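Local coordinates for protein beta-glucuronidase (uncultured Clostridium sp., PDB 6U7J) that hydrolyses beta-glucuronides as a gut bacterial glycosyl hydrolase family 2 enzyme, probably releasing estrogens from their glucuronide conjugates, at residues D72-W76 with A142-I146; P153-E158 with M170-F176; R283-L287 with S441-I445; L396-Y400 with Y435-D440. One frame throughout, in Å; residues are numbered along the deposited sequence.

Contact 1: D72-W76 with A142-I146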
loop_
_atom_site.group_PDB
_atom_site.type_symbol
_atom_site.label_atom_id
_atom_site.label_comp_id
_atom_site.label_asym_id
_atom_site.label_seq_id
_atom_site.Cartn_x
_atom_site.Cartn_y
_atom_site.Cartn_z
ATOM N N ASP B 72 -3.847 2.635 -25.874
ATOM C CA ASP B 72 -5.265 2.768 -26.183
ATOM C C ASP B 72 -5.576 2.647 -27.680
ATOM O O ASP B 72 -6.680 3.002 -28.100
ATOM C CB ASP B 72 -5.780 4.112 -25.672
ATOM C CG ASP B 72 -5.608 4.277 -24.157
ATOM O OD1 ASP B 72 -5.439 3.264 -23.431
ATOM O OD2 ASP B 72 -5.656 5.437 -23.699
ATOM N N HIS B 73 -4.635 2.158 -28.482
ATOM C CA HIS B 73 -4.783 2.124 -29.938
ATOM C C HIS B 73 -6.006 1.313 -30.380
ATOM O O HIS B 73 -6.263 0.213 -29.881
ATOM C CB HIS B 73 -3.506 1.544 -30.551
ATOM C CG HIS B 73 -3.536 1.407 -32.044
ATOM N ND1 HIS B 73 -3.461 2.487 -32.895
ATOM C CD2 HIS B 73 -3.597 0.308 -32.837
ATOM C CE1 HIS B 73 -3.487 2.062 -34.149
ATOM N NE2 HIS B 73 -3.571 0.743 -34.141
ATOM N N VAL B 74 -6.773 1.871 -31.314
ATOM C CA VAL B 74 -7.869 1.163 -31.965
ATOM C C VAL B 74 -7.501 0.959 -33.431
ATOM O O VAL B 74 -7.250 1.927 -34.157
ATOM C CB VAL B 74 -9.196 1.918 -31.825
ATOM C CG1 VAL B 74 -10.265 1.263 -32.705
ATOM C CG2 VAL B 74 -9.648 1.922 -30.355
ATOM N N GLY B 75 -7.464 -0.297 -33.868
ATOM C CA GLY B 75 -7.136 -0.593 -35.256
ATOM C C GLY B 75 -6.006 -1.589 -35.457
ATOM O O GLY B 75 -5.944 -2.624 -34.775
ATOM N N TRP B 76 -5.082 -1.268 -36.362
ATOM C CA TRP B 76 -4.061 -2.203 -36.813
ATOM C C TRP B 76 -2.666 -1.722 -36.435
ATOM O O TRP B 76 -2.384 -0.521 -36.414
ATOM C CB TRP B 76 -4.120 -2.404 -38.338
ATOM C CG TRP B 76 -5.369 -3.109 -38.778
ATOM C CD1 TRP B 76 -6.593 -2.548 -39.011
ATOM C CD2 TRP B 76 -5.519 -4.514 -39.008
ATOM N NE1 TRP B 76 -7.496 -3.524 -39.370
ATOM C CE2 TRP B 76 -6.857 -4.737 -39.379
ATOM C CE3 TRP B 76 -4.649 -5.604 -38.930
ATOM C CZ2 TRP B 76 -7.349 -6.009 -39.688
ATOM C CZ3 TRP B 76 -5.138 -6.870 -39.224
ATOM C CH2 TRP B 76 -6.478 -7.060 -39.601
ATOM N N ALA B 142 0.492 -7.982 -39.939
ATOM C CA ALA B 142 -0.459 -6.962 -39.517
ATOM C C ALA B 142 -1.374 -7.561 -38.456
ATOM O O ALA B 142 -1.893 -8.667 -38.639
ATOM C CB ALA B 142 -1.291 -6.439 -40.688
ATOM N N VAL B 143 -1.556 -6.832 -37.354
ATOM C CA VAL B 143 -2.296 -7.289 -36.177
ATOM C C VAL B 143 -3.393 -6.267 -35.897
ATOM O O VAL B 143 -3.098 -5.086 -35.674
ATOM C CB VAL B 143 -1.373 -7.448 -34.953
ATOM C CG1 VAL B 143 -2.163 -7.860 -33.692
ATOM C CG2 VAL B 143 -0.249 -8.453 -35.235
ATOM N N GLY B 144 -4.645 -6.709 -35.909
ATOM C CA GLY B 144 -5.787 -5.823 -35.717
ATOM C C GLY B 144 -6.583 -6.213 -34.487
ATOM O O GLY B 144 -6.775 -7.403 -34.218
ATOM N N ASN B 145 -7.067 -5.209 -33.751
ATOM C CA ASN B 145 -7.715 -5.462 -32.463
ATOM C C ASN B 145 -9.201 -5.114 -32.431
ATOM O O ASN B 145 -9.802 -5.098 -31.346
ATOM C CB ASN B 145 -6.987 -4.712 -31.346
ATOM C CG ASN B 145 -7.094 -3.208 -31.475
ATOM O OD1 ASN B 145 -7.959 -2.677 -32.174
ATOM N ND2 ASN B 145 -6.200 -2.504 -30.791
ATOM N N ILE B 146 -9.802 -4.823 -33.565
ATOM C CA ILE B 146 -11.192 -4.390 -33.596
ATOM C C ILE B 146 -12.114 -5.591 -33.435
ATOM O O ILE B 146 -11.903 -6.651 -34.036
ATOM C CB ILE B 146 -11.465 -3.620 -34.896
ATOM C CG1 ILE B 146 -10.724 -2.287 -34.825
ATOM C CG2 ILE B 146 -12.961 -3.411 -35.107
ATOM C CD1 ILE B 146 -10.724 -1.530 -36.094
HETATM O O HOH W 1 -3.832 -3.993 -33.000
#
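The carboxamide of N145 grips the loop ahead of W76 at both ends. ND2 donates to H73 O at 2.9 Å, coming from above the carbonyl plane, while OD1 accepts from G75 N at 3.0 Å along an almost straight N-H line (172°). A chi1 of 66° sets N145 CG between the backbone N and the carbonyl carbon, turning the amide toward the loop. The main chain adds a third bond, N145 N to G75 O, and a water donates to both G75 O and V143 O. The H73 imidazole turns back to its own segment, NE2 donating to W76 O.

These bonds sit where strand 76-85 begins and strand 135-144 ends, neighbours in the antiparallel sheet of the family 2 sugar-binding domain. W76 and G144 form a non-hydrogen-bonded pair, CA to CA 4.2 Å.

The six-membered ring of W76 lies over G144, whose CA is 3.6 Å from the ring centroid in a CH-pi contact; G144, lacking a side chain, allows this approach. W76 CE3 also meets A142 CB at 3.9 Å. At the other end the V74 and I146 side chains cross at about a right angle, and I146 CD1 rests 3.8 Å from G75 CA.

Contact 2: P153-E158 with M170-F176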
loop_
_atom_site.group_PDB
_atom_site.type_symbol
_atom_site.label_atom_id
_atom_site.label_comp_id
_atom_site.label_asym_id
_atom_site.label_seq_id
_atom_site.Cartn_x
_atom_site.Cartn_y
_atom_site.Cartn_z
ATOM N N PRO B 153 -14.168 -12.544 -28.723
ATOM C CA PRO B 153 -15.299 -11.913 -28.044
ATOM C C PRO B 153 -16.054 -10.911 -28.901
ATOM O O PRO B 153 -15.540 -10.392 -29.879
ATOM C CB PRO B 153 -14.637 -11.194 -26.852
ATOM C CG PRO B 153 -13.351 -11.911 -26.635
ATOM C CD PRO B 153 -12.895 -12.299 -28.020
ATOM N N VAL B 154 -17.273 -10.636 -28.497
ATOM C CA VAL B 154 -18.166 -9.751 -29.233
ATOM C C VAL B 154 -17.852 -8.305 -28.861
ATOM O O VAL B 154 -17.592 -7.992 -27.692
ATOM C CB VAL B 154 -19.624 -10.141 -28.911
ATOM C CG1 VAL B 154 -20.578 -9.004 -29.131
ATOM C CG2 VAL B 154 -20.037 -11.380 -29.732
ATOM N N GLY B 155 -17.863 -7.411 -29.852
ATOM C CA GLY B 155 -17.773 -5.981 -29.575
ATOM C C GLY B 155 -18.433 -5.161 -30.667
ATOM O O GLY B 155 -19.108 -5.729 -31.523
ATOM N N HIS B 156 -18.292 -3.836 -30.647
ATOM C CA HIS B 156 -18.684 -3.040 -31.806
ATOM C C HIS B 156 -18.001 -1.683 -31.735
ATOM O O HIS B 156 -17.554 -1.249 -30.669
ATOM C CB HIS B 156 -20.212 -2.887 -31.911
ATOM C CG HIS B 156 -20.824 -2.088 -30.804
ATOM N ND1 HIS B 156 -21.163 -2.638 -29.586
ATOM C CD2 HIS B 156 -21.179 -0.782 -30.740
ATOM C CE1 HIS B 156 -21.683 -1.701 -28.811
ATOM N NE2 HIS B 156 -21.706 -0.566 -29.489
ATOM N N ILE B 157 -17.943 -1.011 -32.898
ATOM C CA ILE B 157 -17.297 0.290 -33.063
ATOM C C ILE B 157 -18.349 1.394 -33.059
ATOM O O ILE B 157 -19.453 1.217 -33.590
ATOM C CB ILE B 157 -16.477 0.329 -34.371
ATOM C CG1 ILE B 157 -15.276 -0.608 -34.281
ATOM C CG2 ILE B 157 -16.016 1.749 -34.691
ATOM C CD1 ILE B 157 -14.206 -0.122 -33.346
ATOM N N GLU B 158 -17.998 2.543 -32.468
ATOM C CA GLU B 158 -18.820 3.750 -32.475
ATOM C C GLU B 158 -17.978 4.975 -32.830
ATOM O O GLU B 158 -16.755 4.992 -32.658
ATOM C CB GLU B 158 -19.493 3.985 -31.123
ATOM C CG GLU B 158 -20.559 2.971 -30.780
ATOM C CD GLU B 158 -21.167 3.259 -29.434
ATOM O OE1 GLU B 158 -20.955 4.390 -28.945
ATOM O OE2 GLU B 158 -21.836 2.371 -28.860
ATOM N N MET B 170 -13.173 6.929 -33.716
ATOM C CA MET B 170 -13.381 5.482 -33.599
ATOM C C MET B 170 -13.182 5.007 -32.177
ATOM O O MET B 170 -12.081 5.101 -31.636
ATOM C CB MET B 170 -12.433 4.703 -34.507
ATOM C CG MET B 170 -13.107 4.097 -35.706
ATOM S SD MET B 170 -12.116 2.830 -36.519
ATOM C CE MET B 170 -12.638 1.420 -35.586
ATOM N N GLU B 171 -14.242 4.485 -31.573
ATOM C CA GLU B 171 -14.183 3.998 -30.205
ATOM C C GLU B 171 -14.640 2.547 -30.155
ATOM O O GLU B 171 -15.742 2.224 -30.610
ATOM C CB GLU B 171 -15.045 4.857 -29.280
ATOM C CG GLU B 171 -14.392 6.155 -28.873
ATOM C CD GLU B 171 -15.048 6.767 -27.647
ATOM O OE1 GLU B 171 -16.145 6.297 -27.263
ATOM O OE2 GLU B 171 -14.464 7.710 -27.065
ATOM N N GLN B 172 -13.805 1.689 -29.578
ATOM C CA GLN B 172 -14.147 0.284 -29.395
ATOM C C GLN B 172 -15.079 0.141 -28.198
ATOM O O GLN B 172 -14.746 0.583 -27.093
ATOM C CB GLN B 172 -12.883 -0.545 -29.187
ATOM C CG GLN B 172 -13.147 -1.997 -28.896
ATOM C CD GLN B 172 -13.645 -2.750 -30.120
ATOM O OE1 GLN B 172 -12.881 -3.025 -31.058
ATOM N NE2 GLN B 172 -14.933 -3.093 -30.116
ATOM N N LYS B 173 -16.240 -0.476 -28.410
ATOM C CA LYS B 173 -17.154 -0.814 -27.330
ATOM C C LYS B 173 -17.203 -2.327 -27.139
ATOM O O LYS B 173 -17.073 -3.088 -28.099
ATOM C CB LYS B 173 -18.562 -0.270 -27.610
ATOM C CG LYS B 173 -18.623 1.255 -27.735
ATOM C CD LYS B 173 -18.785 1.913 -26.387
ATOM C CE LYS B 173 -17.961 3.178 -26.300
ATOM N NZ LYS B 173 -18.742 4.412 -26.637
ATOM N N PHE B 174 -17.363 -2.760 -25.886
ATOM C CA PHE B 174 -17.606 -4.161 -25.562
ATOM C C PHE B 174 -18.090 -4.236 -24.121
ATOM O O PHE B 174 -17.963 -3.280 -23.353
ATOM C CB PHE B 174 -16.366 -5.053 -25.779
ATOM C CG PHE B 174 -15.087 -4.517 -25.171
ATOM C CD1 PHE B 174 -14.123 -3.916 -25.971
ATOM C CD2 PHE B 174 -14.834 -4.648 -23.809
ATOM C CE1 PHE B 174 -12.948 -3.421 -25.426
ATOM C CE2 PHE B 174 -13.659 -4.163 -23.253
ATOM C CZ PHE B 174 -12.713 -3.543 -24.056
ATOM N N ASP B 175 -18.651 -5.395 -23.763
ATOM C CA ASP B 175 -19.234 -5.626 -22.446
ATOM C C ASP B 175 -18.587 -6.796 -21.714
ATOM O O ASP B 175 -19.213 -7.418 -20.856
ATOM C CB ASP B 175 -20.740 -5.842 -22.558
ATOM C CG ASP B 175 -21.474 -4.573 -22.941
ATOM O OD1 ASP B 175 -21.748 -4.394 -24.145
ATOM O OD2 ASP B 175 -21.756 -3.746 -22.044
ATOM N N PHE B 176 -17.347 -7.125 -22.035
ATOM C CA PHE B 176 -16.586 -8.021 -21.184
ATOM C C PHE B 176 -15.624 -7.211 -20.312
ATOM O O PHE B 176 -15.269 -6.069 -20.619
ATOM C CB PHE B 176 -15.829 -9.074 -22.007
ATOM C CG PHE B 176 -14.945 -8.502 -23.093
ATOM C CD1 PHE B 176 -13.666 -8.051 -22.805
ATOM C CD2 PHE B 176 -15.387 -8.449 -24.411
ATOM C CE1 PHE B 176 -12.856 -7.526 -23.806
ATOM C CE2 PHE B 176 -14.574 -7.930 -25.420
ATOM C CZ PHE B 176 -13.315 -7.476 -25.124
HETATM O O HOH W 2 -19.275 -7.098 -25.943
#
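H156 pairs with K173, and E158 with E171, through two rings of backbone hydrogen bonds, with I157 and Q172 as the non-hydrogen-bonded pair between them. K173 O takes two donors from opposite faces of its carbonyl plane, H156 N at 2.9 Å and Q172 NE2, also at 2.9 Å.

The tight, buried end is that of P153 and F176: P153 CB packs against F176 CE2 at 3.6 Å, and V154 O lies at the edge of the same ring. F174 lays its ring against a face of F176, and F178 stacks on F176. A water joins V154 O to D175 N where the two segments spread apart.

The looser side holds H156, E158, E171 and K173, all partly exposed. K173 CB sits over one face of the imidazole, 3.8 Å from its centroid, while H156 NE2 donates to E158 OE2 in the plane of the ring. K173 NZ forms a salt bridge with E158 OE1 at 3.2 Å, from above the carboxylate plane, and a weaker one with E171 OE1. The other oxygen, E171 OE2, salt-bridges R482 of the second subunit, so the charged network reaches the subunit interface. The arrangement is a two-stranded antiparallel ribbon within the sugar-binding domain.

Contact 3: R283-L287 with S441-I445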
loop_
_atom_site.group_PDB
_atom_site.type_symbol
_atom_site.label_atom_id
_atom_site.label_comp_id
_atom_site.label_asym_id
_atom_site.label_seq_id
_atom_site.Cartn_x
_atom_site.Cartn_y
_atom_site.Cartn_z
ATOM N N ARG B 283 -8.797 -42.308 -19.507
ATOM C CA ARG B 283 -9.676 -41.945 -18.406
ATOM C C ARG B 283 -11.082 -41.780 -18.946
ATOM O O ARG B 283 -11.272 -41.330 -20.078
ATOM C CB ARG B 283 -9.225 -40.644 -17.717
ATOM C CG ARG B 283 -9.076 -39.443 -18.651
ATOM C CD ARG B 283 -10.246 -38.506 -18.499
ATOM N NE ARG B 283 -10.240 -37.398 -19.453
ATOM C CZ ARG B 283 -10.801 -37.457 -20.658
ATOM N NH1 ARG B 283 -11.381 -38.582 -21.069
ATOM N NH2 ARG B 283 -10.774 -36.400 -21.457
ATOM N N THR B 284 -12.061 -42.119 -18.117
ATOM C CA THR B 284 -13.460 -42.057 -18.507
ATOM C C THR B 284 -14.175 -40.929 -17.782
ATOM O O THR B 284 -13.822 -40.565 -16.656
ATOM C CB THR B 284 -14.178 -43.367 -18.194
ATOM O OG1 THR B 284 -14.274 -43.513 -16.767
ATOM C CG2 THR B 284 -13.415 -44.537 -18.775
ATOM N N ILE B 285 -15.220 -40.422 -18.432
ATOM C CA ILE B 285 -16.076 -39.378 -17.898
ATOM C C ILE B 285 -17.511 -39.847 -17.985
ATOM O O ILE B 285 -17.959 -40.253 -19.059
ATOM C CB ILE B 285 -15.947 -38.061 -18.677
ATOM C CG1 ILE B 285 -14.499 -37.599 -18.753
ATOM C CG2 ILE B 285 -16.890 -37.014 -18.070
ATOM C CD1 ILE B 285 -14.331 -36.417 -19.676
ATOM N N GLN B 286 -18.247 -39.710 -16.882
ATOM C CA GLN B 286 -19.669 -40.016 -16.851
ATOM C C GLN B 286 -20.374 -39.080 -15.879
ATOM O O GLN B 286 -19.834 -38.750 -14.820
ATOM C CB GLN B 286 -19.906 -41.474 -16.443
ATOM C CG GLN B 286 -21.369 -41.846 -16.286
ATOM C CD GLN B 286 -21.535 -43.249 -15.753
ATOM O OE1 GLN B 286 -20.796 -44.154 -16.138
ATOM N NE2 GLN B 286 -22.495 -43.437 -14.851
ATOM N N LEU B 287 -21.586 -38.675 -16.237
ATOM C CA LEU B 287 -22.399 -37.802 -15.410
ATOM C C LEU B 287 -23.616 -38.541 -14.870
ATOM O O LEU B 287 -24.214 -39.371 -15.563
ATOM C CB LEU B 287 -22.858 -36.573 -16.193
ATOM C CG LEU B 287 -21.922 -35.378 -16.027
ATOM C CD1 LEU B 287 -20.601 -35.701 -16.715
ATOM C CD2 LEU B 287 -22.541 -34.132 -16.604
ATOM N N SER B 441 -18.475 -36.626 -28.889
ATOM C CA SER B 441 -19.449 -37.378 -28.114
ATOM C C SER B 441 -18.923 -37.757 -26.737
ATOM O O SER B 441 -19.660 -38.355 -25.953
ATOM C CB SER B 441 -19.853 -38.644 -28.876
ATOM O OG SER B 441 -18.710 -39.322 -29.377
ATOM N N GLU B 442 -17.680 -37.409 -26.426
ATOM C CA GLU B 442 -16.977 -37.925 -25.263
ATOM C C GLU B 442 -16.892 -36.942 -24.112
ATOM O O GLU B 442 -16.217 -37.242 -23.122
ATOM C CB GLU B 442 -15.552 -38.333 -25.651
ATOM C CG GLU B 442 -15.471 -39.189 -26.893
ATOM C CD GLU B 442 -15.980 -40.579 -26.640
ATOM O OE1 GLU B 442 -15.219 -41.392 -26.069
ATOM O OE2 GLU B 442 -17.148 -40.847 -26.992
ATOM N N ARG B 443 -17.513 -35.769 -24.215
ATOM C CA ARG B 443 -17.320 -34.778 -23.159
ATOM C C ARG B 443 -18.593 -33.984 -22.901
ATOM O O ARG B 443 -19.283 -33.586 -23.847
ATOM C CB ARG B 443 -16.178 -33.806 -23.497
ATOM C CG ARG B 443 -14.774 -34.317 -23.213
ATOM C CD ARG B 443 -13.743 -33.268 -23.686
ATOM N NE ARG B 443 -12.354 -33.733 -23.651
ATOM C CZ ARG B 443 -11.711 -34.238 -24.700
ATOM N NH1 ARG B 443 -12.327 -34.361 -25.863
ATOM N NH2 ARG B 443 -10.453 -34.631 -24.589
ATOM N N PRO B 444 -18.920 -33.755 -21.636
ATOM C CA PRO B 444 -20.040 -32.874 -21.285
ATOM C C PRO B 444 -19.858 -31.460 -21.828
ATOM O O PRO B 444 -18.744 -30.994 -22.068
ATOM C CB PRO B 444 -20.018 -32.862 -19.752
ATOM C CG PRO B 444 -19.170 -33.988 -19.353
ATOM C CD PRO B 444 -18.285 -34.384 -20.473
ATOM N N ILE B 445 -20.988 -30.771 -21.973
ATOM C CA ILE B 445 -21.099 -29.440 -22.554
ATOM C C ILE B 445 -21.718 -28.526 -21.505
ATOM O O ILE B 445 -22.636 -28.944 -20.790
ATOM C CB ILE B 445 -21.985 -29.478 -23.822
ATOM C CG1 ILE B 445 -21.317 -30.284 -24.927
ATOM C CG2 ILE B 445 -22.335 -28.083 -24.294
ATOM C CD1 ILE B 445 -19.964 -29.788 -25.253
HETATM O O HOH W 3 -12.820 -37.563 -23.410
#
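I285 reaches across from strand 285-287 to meet E442, R443 and P444. Its CB points across and splits into two arms. CG2, anti to the backbone N, lies against the proline ring, 3.8 Å from P444 CD and 4.0 Å from P444 CG. The other arm leaves through CG1, and with chi2 extended at 172° its tip CD1 comes 4.0 Å from E442 O and 4.1 Å from R443 CG. The same CD1 sits over the face of the R283 guanidinium. Two residues on, L287 CD1 presses tightly on the same P444 CG, at 3.5 Å.

Beyond I285 CD1 the two arginines meet with their guanidinium planes nearly perpendicular (85°), R283 NH2 standing 3.6 Å from R443 NH2. Carbonyls outside the contact hold both groups: R283 NE donates to P407 O, R443 NE to V409 O and R443 NH2 to K404 O and H406 O; the salt bridge from R443 NH1 to D440 probably eases the like charges. Water accepts from R283 NH1 at 2.9 Å and bonds weakly to E442 O.

The contact joins strand 285-287, which pairs antiparallel with strand 292-294, to the turn between helix 424-439 and strand 445-449, a helix-to-strand connection of the TIM barrel.

Contact 4: L396-Y400 with Y435-D440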
loop_
_atom_site.group_PDB
_atom_site.type_symbol
_atom_site.label_atom_id
_atom_site.label_comp_id
_atom_site.label_asym_id
_atom_site.label_seq_id
_atom_site.Cartn_x
_atom_site.Cartn_y
_atom_site.Cartn_z
ATOM N N LEU B 396 -15.446 -23.358 -32.325
ATOM C CA LEU B 396 -15.571 -24.638 -31.629
ATOM C C LEU B 396 -14.884 -25.763 -32.392
ATOM O O LEU B 396 -14.234 -26.633 -31.792
ATOM C CB LEU B 396 -17.040 -24.966 -31.432
ATOM C CG LEU B 396 -17.660 -24.265 -30.233
ATOM C CD1 LEU B 396 -19.153 -24.313 -30.403
ATOM C CD2 LEU B 396 -17.217 -24.937 -28.907
ATOM N N LYS B 397 -15.049 -25.782 -33.718
ATOM C CA LYS B 397 -14.347 -26.748 -34.558
ATOM C C LYS B 397 -12.838 -26.655 -34.350
ATOM O O LYS B 397 -12.159 -27.675 -34.158
ATOM C CB LYS B 397 -14.721 -26.493 -36.025
ATOM C CG LYS B 397 -13.950 -27.302 -37.063
ATOM C CD LYS B 397 -14.091 -28.773 -36.812
ATOM C CE LYS B 397 -13.712 -29.577 -38.054
ATOM N NZ LYS B 397 -13.633 -31.028 -37.701
ATOM N N GLU B 398 -12.298 -25.428 -34.383
ATOM C CA GLU B 398 -10.865 -25.211 -34.192
ATOM C C GLU B 398 -10.421 -25.619 -32.786
ATOM O O GLU B 398 -9.401 -26.299 -32.619
ATOM C CB GLU B 398 -10.523 -23.743 -34.438
ATOM C CG GLU B 398 -10.186 -23.338 -35.873
ATOM C CD GLU B 398 -9.853 -21.851 -35.952
ATOM O OE1 GLU B 398 -10.805 -21.035 -35.925
ATOM O OE2 GLU B 398 -8.650 -21.486 -35.992
ATOM N N LEU B 399 -11.165 -25.196 -31.757
ATOM C CA LEU B 399 -10.796 -25.578 -30.391
ATOM C C LEU B 399 -10.781 -27.094 -30.232
ATOM O O LEU B 399 -9.830 -27.652 -29.669
ATOM C CB LEU B 399 -11.749 -24.954 -29.364
ATOM C CG LEU B 399 -11.389 -25.320 -27.921
ATOM C CD1 LEU B 399 -9.960 -24.943 -27.569
ATOM C CD2 LEU B 399 -12.339 -24.656 -26.966
ATOM N N TYR B 400 -11.812 -27.780 -30.747
ATOM C CA TYR B 400 -11.841 -29.241 -30.669
ATOM C C TYR B 400 -10.634 -29.852 -31.369
ATOM O O TYR B 400 -9.967 -30.737 -30.822
ATOM C CB TYR B 400 -13.143 -29.792 -31.262
ATOM C CG TYR B 400 -13.142 -31.308 -31.332
ATOM C CD1 TYR B 400 -13.318 -32.075 -30.188
ATOM C CD2 TYR B 400 -12.913 -31.975 -32.548
ATOM C CE1 TYR B 400 -13.289 -33.470 -30.245
ATOM C CE2 TYR B 400 -12.871 -33.359 -32.615
ATOM C CZ TYR B 400 -13.064 -34.104 -31.466
ATOM O OH TYR B 400 -13.039 -35.478 -31.535
ATOM N N TYR B 435 -23.977 -28.627 -32.488
ATOM C CA TYR B 435 -22.770 -28.724 -33.308
ATOM C C TYR B 435 -21.588 -29.286 -32.519
ATOM O O TYR B 435 -20.823 -30.101 -33.046
ATOM C CB TYR B 435 -22.410 -27.364 -33.902
ATOM C CG TYR B 435 -21.210 -27.445 -34.809
ATOM C CD1 TYR B 435 -19.969 -26.957 -34.403
ATOM C CD2 TYR B 435 -21.307 -28.048 -36.066
ATOM C CE1 TYR B 435 -18.859 -27.045 -35.237
ATOM C CE2 TYR B 435 -20.202 -28.141 -36.906
ATOM C CZ TYR B 435 -18.983 -27.635 -36.485
ATOM O OH TYR B 435 -17.889 -27.734 -37.307
ATOM N N ILE B 436 -21.407 -28.858 -31.262
ATOM C CA ILE B 436 -20.249 -29.339 -30.506
ATOM C C ILE B 436 -20.466 -30.784 -30.091
ATOM O O ILE B 436 -19.507 -31.562 -29.991
ATOM C CB ILE B 436 -19.948 -28.419 -29.294
ATOM C CG1 ILE B 436 -18.768 -28.939 -28.469
ATOM C CG2 ILE B 436 -21.149 -28.270 -28.388
ATOM C CD1 ILE B 436 -17.442 -29.053 -29.235
ATOM N N ARG B 437 -21.720 -31.179 -29.873
ATOM C CA ARG B 437 -22.003 -32.584 -29.576
ATOM C C ARG B 437 -21.679 -33.486 -30.759
ATOM O O ARG B 437 -21.247 -34.626 -30.556
ATOM C CB ARG B 437 -23.461 -32.751 -29.156
ATOM C CG ARG B 437 -23.719 -32.293 -27.732
ATOM C CD ARG B 437 -25.096 -32.701 -27.252
ATOM N NE ARG B 437 -25.494 -31.874 -26.123
ATOM C CZ ARG B 437 -25.113 -32.096 -24.873
ATOM N NH1 ARG B 437 -24.331 -33.141 -24.585
ATOM N NH2 ARG B 437 -25.522 -31.279 -23.913
ATOM N N LYS B 438 -21.843 -32.991 -31.998
ATOM C CA LYS B 438 -21.501 -33.834 -33.144
ATOM C C LYS B 438 -19.989 -33.963 -33.309
ATOM O O LYS B 438 -19.508 -34.991 -33.792
ATOM C CB LYS B 438 -22.151 -33.314 -34.436
ATOM C CG LYS B 438 -21.927 -34.270 -35.613
ATOM C CD LYS B 438 -23.181 -34.530 -36.460
ATOM C CE LYS B 438 -23.673 -33.258 -37.136
ATOM N NZ LYS B 438 -23.278 -33.198 -38.583
ATOM N N LEU B 439 -19.224 -32.951 -32.898
ATOM C CA LEU B 439 -17.767 -33.038 -32.970
ATOM C C LEU B 439 -17.209 -33.979 -31.913
ATOM O O LEU B 439 -16.221 -34.682 -32.156
ATOM C CB LEU B 439 -17.151 -31.653 -32.782
ATOM C CG LEU B 439 -17.259 -30.632 -33.902
ATOM C CD1 LEU B 439 -16.812 -29.285 -33.367
ATOM C CD2 LEU B 439 -16.404 -31.058 -35.085
ATOM N N ASP B 440 -17.790 -33.966 -30.716
ATOM C CA ASP B 440 -17.217 -34.673 -29.576
ATOM C C ASP B 440 -18.359 -35.310 -28.800
ATOM O O ASP B 440 -19.126 -34.611 -28.137
ATOM C CB ASP B 440 -16.411 -33.721 -28.685
ATOM C CG ASP B 440 -15.649 -34.449 -27.580
ATOM O OD1 ASP B 440 -15.674 -35.695 -27.560
ATOM O OD2 ASP B 440 -15.016 -33.774 -26.732
#
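Helices 396-400 and 435-439 run roughly the same way, their axes 28° apart and 10.3 Å away at closest approach. Between them L439 fills the middle: CD1 lies 3.7 Å from K397 CA, and CD2 touches the lysine chain at K397 CD, also 3.7 Å, the two side chains crossing at about a right angle. On the barrel side L396 CD2 meets I436 CD1 at 4.1 Å, two buried methyls whose side chains reach the inner strands, L396 on I414 and I436 on W412. Y435 brings its hydroxyl end to the lysine, with K397 CB near the plane of the ring at its edge and 3.6 Å from OH.

The Y400 ring closes the end where helix 435-439 runs out. A chi1 of 174° swings the ring away from the Y400 backbone N and out to D440. L439 O sits over one ring face, 3.3 Å from Y400 CZ, and D440 CB comes within 3.5 Å of Y400 CE1. The D440 carboxylate is turned 46° from the ring and occupied elsewhere: OD2 accepts from W412 NE1 and OD1 from E442 N.

Two successive helices pack side by side over parallel strands 409-416 and 445-449, the neighbouring-helix arrangement of a TIM barrel.

Contacts 1 and 2 belong to the sugar-binding domain and touch each other through I146, which meets Q172, M170 and I157; contacts 3 and 4 belong to the TIM barrel domain and meet where I445 packs on I436. Contacts 1 and 3 lie on opposite sides of the chain's centre, about 39 Å apart between centres. None is wholly core: each mixes buried and partly exposed residues. The chemistry follows the elements joined. Hydrogen bonds dominate between the strands and loops of contacts 1 and 2, with a charged network in contact 2 alone reaching another subunit. Contact 4, between helices, and contact 3, at the loop that follows helix 424-439, rely on carbon packing.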